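Local coordinates for extracellular solute-binding protein family 1 (Pseudothermotoga lettingae, PDB 5CI5) that probably delivers a sugar to an ABC transporter as its extracellular solute-binding component, and is caught here holding alpha-D-tagatose, at residues L223-K234 against V387-E398. Sequence-based numbering, arbitrary orientation.
Sequences LKALKFYTDLAK and VQRVLLGELTPE
Leu223 lays CD1 against Pro397 CB at 3.9 Å, while its CD2 meets the side chain of Glu398. Leu226 sets CD2 against Pro397, 3.8 Å from its CB, with Val390 CG2 a little farther off; Tyr196 and Ile401 also border it. Lys227 crosses Pro397 at about a right angle, CG on CB, then runs extended to form a salt bridge through NZ to Glu398 OE2 at 2.8 Å, on the syn side and 29° out of the carboxylate plane. A methionine in its place would probably leave the Glu398 carboxylate without this positive mate. Tyr229 turns a ring edge to Val387 CG1, its hydroxyl bonding to Ser185 O. Thr230 spends OG1 on Leu226 O (2.8 Å), leaving CB and CG2 to pack on Val390 and Leu391. Ala233 CB touches Leu391 CD2 at 3.9 Å. Lys234, bent at chi3 (75°), brings NZ to Val390 O at 2.8 Å; Gly393 N reaches that oxygen from the other side of the carbonyl plane. That second bond belongs to the Schellman motif ending helix 376-391, and Thr396 N-caps helix 397-413: their corner packs on helix 220-234, the Tyr229 side chain about 12 Å from the bound tagatose, in a periplasmic-binding-protein fold.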
loop_
_atom_site.group_PDB
_atom_site.type_symbol
_atom_site.label_atom_id
_atom_site.label_comp_id
_atom_site.label_asym_id
_atom_site.label_seq_id
_atom_site.Cartn_x
_atom_site.Cartn_y
_atom_site.Cartn_z
ATOM N N LEU A 223 21.538 -0.804 -7.361
ATOM C CA LEU A 223 22.285 -1.984 -6.939
ATOM C C LEU A 223 22.530 -1.951 -5.429
ATOM O O LEU A 223 22.353 -2.952 -4.737
ATOM C CB LEU A 223 23.619 -2.068 -7.690
ATOM C CG LEU A 223 24.482 -3.261 -7.280
ATOM C CD1 LEU A 223 23.850 -4.573 -7.766
ATOM C CD2 LEU A 223 25.913 -3.142 -7.829
ATOM N N LYS A 224 22.938 -0.784 -4.922
ATOM C CA LYS A 224 23.168 -0.597 -3.505
ATOM C C LYS A 224 21.888 -0.944 -2.720
ATOM O O LYS A 224 21.935 -1.653 -1.711
ATOM C CB LYS A 224 23.612 0.841 -3.222
ATOM C CG LYS A 224 24.052 1.073 -1.803
ATOM C CD LYS A 224 24.404 2.511 -1.551
ATOM C CE LYS A 224 24.890 2.710 -0.132
ATOM N NZ LYS A 224 25.221 4.141 0.092
ATOM N N ALA A 225 20.753 -0.438 -3.195
ATOM C CA ALA A 225 19.449 -0.725 -2.573
ATOM C C ALA A 225 19.130 -2.209 -2.611
ATOM O O ALA A 225 18.697 -2.775 -1.620
ATOM C CB ALA A 225 18.350 0.066 -3.283
ATOM N N LEU A 226 19.340 -2.847 -3.755
ATOM C CA LEU A 226 19.071 -4.275 -3.875
ATOM C C LEU A 226 19.940 -5.104 -2.917
ATOM O O LEU A 226 19.453 -6.023 -2.263
ATOM C CB LEU A 226 19.282 -4.748 -5.322
ATOM C CG LEU A 226 19.043 -6.234 -5.563
ATOM C CD1 LEU A 226 17.653 -6.702 -5.109
ATOM C CD2 LEU A 226 19.261 -6.590 -7.038
ATOM N N LYS A 227 21.218 -4.773 -2.849
ATOM C CA LYS A 227 22.141 -5.496 -1.970
ATOM C C LYS A 227 21.780 -5.306 -0.492
ATOM O O LYS A 227 21.736 -6.279 0.254
ATOM C CB LYS A 227 23.581 -5.048 -2.226
ATOM C CG LYS A 227 24.112 -5.587 -3.516
ATOM C CD LYS A 227 25.609 -5.346 -3.704
ATOM C CE LYS A 227 26.061 -6.047 -4.979
ATOM N NZ LYS A 227 27.536 -6.039 -5.141
ATOM N N PHE A 228 21.419 -4.100 -0.070
ATOM C CA PHE A 228 21.130 -3.891 1.343
ATOM C C PHE A 228 19.811 -4.528 1.731
ATOM O O PHE A 228 19.739 -5.206 2.742
ATOM C CB PHE A 228 21.121 -2.401 1.692
ATOM C CG PHE A 228 20.979 -2.120 3.165
ATOM C CD1 PHE A 228 21.712 -2.835 4.107
ATOM C CD2 PHE A 228 20.105 -1.156 3.610
ATOM C CE1 PHE A 228 21.585 -2.552 5.472
ATOM C CE2 PHE A 228 19.985 -0.867 4.968
ATOM C CZ PHE A 228 20.713 -1.573 5.897
ATOM N N TYR A 229 18.786 -4.362 0.898
ATOM C CA TYR A 229 17.476 -4.943 1.169
ATOM C C TYR A 229 17.582 -6.443 1.316
ATOM O O TYR A 229 17.087 -7.021 2.269
ATOM C CB TYR A 229 16.517 -4.571 0.046
ATOM C CG TYR A 229 15.067 -4.957 0.253
ATOM C CD1 TYR A 229 14.291 -4.339 1.215
ATOM C CD2 TYR A 229 14.469 -5.913 -0.548
ATOM C CE1 TYR A 229 12.959 -4.683 1.395
ATOM C CE2 TYR A 229 13.128 -6.258 -0.383
ATOM C CZ TYR A 229 12.373 -5.626 0.578
ATOM O OH TYR A 229 11.044 -5.961 0.798
ATOM N N THR A 230 18.256 -7.086 0.370
ATOM C CA THR A 230 18.387 -8.543 0.457
ATOM C C THR A 230 19.436 -8.989 1.500
ATOM O O THR A 230 19.235 -10.031 2.129
ATOM C CB THR A 230 18.729 -9.168 -0.900
ATOM O OG1 THR A 230 19.944 -8.616 -1.439
ATOM C CG2 THR A 230 17.571 -8.952 -1.882
ATOM N N ASP A 231 20.502 -8.210 1.704
ATOM C CA ASP A 231 21.489 -8.540 2.748
ATOM C C ASP A 231 20.864 -8.599 4.148
ATOM O O ASP A 231 21.292 -9.386 4.984
ATOM C CB ASP A 231 22.628 -7.524 2.777
ATOM C CG ASP A 231 23.694 -7.785 1.717
ATOM O OD1 ASP A 231 23.679 -8.853 1.083
ATOM O OD2 ASP A 231 24.572 -6.904 1.557
ATOM N N LEU A 232 19.885 -7.743 4.420
ATOM C CA LEU A 232 19.211 -7.756 5.706
ATOM C C LEU A 232 18.629 -9.131 5.976
ATOM O O LEU A 232 18.651 -9.628 7.102
ATOM C CB LEU A 232 18.115 -6.686 5.760
ATOM C CG LEU A 232 18.656 -5.275 5.938
ATOM C CD1 LEU A 232 17.592 -4.261 5.562
ATOM C CD2 LEU A 232 19.156 -5.004 7.347
ATOM N N ALA A 233 18.122 -9.758 4.925
ATOM C CA ALA A 233 17.600 -11.104 5.036
ATOM C C ALA A 233 18.680 -12.205 4.929
ATOM O O ALA A 233 18.631 -13.155 5.700
ATOM C CB ALA A 233 16.527 -11.319 3.997
ATOM N N LYS A 234 19.654 -12.080 4.022
ATOM C CA LYS A 234 20.588 -13.180 3.696
ATOM C C LYS A 234 21.899 -13.234 4.481
ATOM O O LYS A 234 22.412 -14.309 4.775
ATOM C CB LYS A 234 21.006 -13.111 2.228
ATOM C CG LYS A 234 19.938 -13.343 1.203
ATOM C CD LYS A 234 20.564 -13.164 -0.208
ATOM C CE LYS A 234 21.443 -14.344 -0.620
ATOM N NZ LYS A 234 21.910 -14.246 -2.048
ATOM N N VAL A 387 14.080 -9.611 -6.733
ATOM C CA VAL A 387 14.374 -9.761 -5.318
ATOM C C VAL A 387 14.402 -11.237 -4.942
ATOM O O VAL A 387 15.324 -11.691 -4.231
ATOM C CB VAL A 387 13.347 -9.005 -4.465
ATOM C CG1 VAL A 387 13.518 -9.322 -2.976
ATOM C CG2 VAL A 387 13.476 -7.517 -4.712
ATOM N N GLN A 388 13.420 -11.996 -5.410
ATOM C CA GLN A 388 13.344 -13.404 -5.029
ATOM C C GLN A 388 14.550 -14.192 -5.497
ATOM O O GLN A 388 15.067 -15.028 -4.748
ATOM C CB GLN A 388 12.099 -14.096 -5.596
ATOM C CG GLN A 388 10.856 -13.837 -4.876
ATOM C CD GLN A 388 10.001 -15.106 -4.725
ATOM O OE1 GLN A 388 9.981 -15.992 -5.604
ATOM N NE2 GLN A 388 9.316 -15.203 -3.601
ATOM N N ARG A 389 15.017 -13.929 -6.710
ATOM C CA ARG A 389 16.093 -14.724 -7.295
ATOM C C ARG A 389 17.381 -14.467 -6.521
ATOM O O ARG A 389 18.209 -15.354 -6.373
ATOM C CB ARG A 389 16.246 -14.410 -8.787
ATOM C CG ARG A 389 15.076 -14.931 -9.644
ATOM C CD ARG A 389 15.450 -16.157 -10.468
ATOM N NE ARG A 389 15.741 -15.822 -11.851
ATOM C CZ ARG A 389 16.452 -16.592 -12.669
ATOM N NH1 ARG A 389 16.951 -17.749 -12.244
ATOM N NH2 ARG A 389 16.662 -16.203 -13.912
ATOM N N VAL A 390 17.544 -13.255 -6.008
ATOM C CA VAL A 390 18.683 -12.970 -5.150
ATOM C C VAL A 390 18.537 -13.708 -3.816
ATOM O O VAL A 390 19.486 -14.361 -3.351
ATOM C CB VAL A 390 18.847 -11.451 -4.918
ATOM C CG1 VAL A 390 19.908 -11.189 -3.855
ATOM C CG2 VAL A 390 19.188 -10.786 -6.217
ATOM N N LEU A 391 17.356 -13.632 -3.205
ATOM C CA LEU A 391 17.127 -14.267 -1.912
ATOM C C LEU A 391 17.344 -15.782 -2.005
ATOM O O LEU A 391 17.843 -16.391 -1.069
ATOM C CB LEU A 391 15.707 -13.979 -1.414
ATOM C CG LEU A 391 15.441 -12.530 -1.026
ATOM C CD1 LEU A 391 13.963 -12.338 -0.698
ATOM C CD2 LEU A 391 16.288 -12.131 0.162
ATOM N N LEU A 392 16.978 -16.355 -3.146
ATOM C CA LEU A 392 17.073 -17.795 -3.367
ATOM C C LEU A 392 18.476 -18.224 -3.749
ATOM O O LEU A 392 18.765 -19.430 -3.798
ATOM C CB LEU A 392 16.102 -18.231 -4.460
ATOM C CG LEU A 392 14.600 -18.161 -4.167
ATOM C CD1 LEU A 392 13.793 -18.215 -5.452
ATOM C CD2 LEU A 392 14.219 -19.299 -3.235
ATOM N N GLY A 393 19.342 -17.253 -4.023
ATOM C CA GLY A 393 20.727 -17.536 -4.376
ATOM C C GLY A 393 20.880 -18.002 -5.815
ATOM O O GLY A 393 21.920 -18.572 -6.195
ATOM N N GLU A 394 19.850 -17.755 -6.626
ATOM C CA GLU A 394 19.864 -18.162 -8.031
ATOM C C GLU A 394 20.661 -17.182 -8.869
ATOM O O GLU A 394 21.299 -17.573 -9.842
ATOM C CB GLU A 394 18.432 -18.311 -8.565
ATOM C CG GLU A 394 17.683 -19.444 -7.861
ATOM C CD GLU A 394 16.215 -19.513 -8.194
ATOM O OE1 GLU A 394 15.689 -18.583 -8.849
ATOM O OE2 GLU A 394 15.580 -20.514 -7.780
ATOM N N LEU A 395 20.627 -15.911 -8.485
ATOM C CA LEU A 395 21.361 -14.877 -9.192
ATOM C C LEU A 395 22.054 -13.944 -8.218
ATOM O O LEU A 395 21.551 -13.716 -7.115
ATOM C CB LEU A 395 20.421 -14.046 -10.075
ATOM C CG LEU A 395 19.686 -14.688 -11.252
ATOM C CD1 LEU A 395 18.795 -13.626 -11.913
ATOM C CD2 LEU A 395 20.693 -15.283 -12.237
ATOM N N THR A 396 23.171 -13.358 -8.656
ATOM C CA THR A 396 23.793 -12.262 -7.919
ATOM C C THR A 396 22.939 -11.029 -8.100
ATOM O O THR A 396 22.175 -10.953 -9.059
ATOM C CB THR A 396 25.205 -11.941 -8.407
ATOM O OG1 THR A 396 25.141 -11.482 -9.758
ATOM C CG2 THR A 396 26.071 -13.184 -8.339
ATOM N N PRO A 397 23.045 -10.070 -7.177
ATOM C CA PRO A 397 22.288 -8.828 -7.374
ATOM C C PRO A 397 22.571 -8.196 -8.758
ATOM O O PRO A 397 21.640 -7.746 -9.432
ATOM C CB PRO A 397 22.764 -7.945 -6.216
ATOM C CG PRO A 397 23.094 -8.954 -5.116
ATOM C CD PRO A 397 23.685 -10.132 -5.844
ATOM N N GLU A 398 23.823 -8.219 -9.204
ATOM C CA GLU A 398 24.170 -7.631 -10.485
ATOM C C GLU A 398 23.444 -8.340 -11.632
ATOM O O GLU A 398 22.907 -7.699 -12.537
ATOM C CB GLU A 398 25.680 -7.687 -10.714
ATOM C CG GLU A 398 26.487 -6.668 -9.895
ATOM C CD GLU A 398 26.863 -7.140 -8.508
ATOM O OE1 GLU A 398 26.306 -8.146 -8.001
ATOM O OE2 GLU A 398 27.713 -6.458 -7.909
#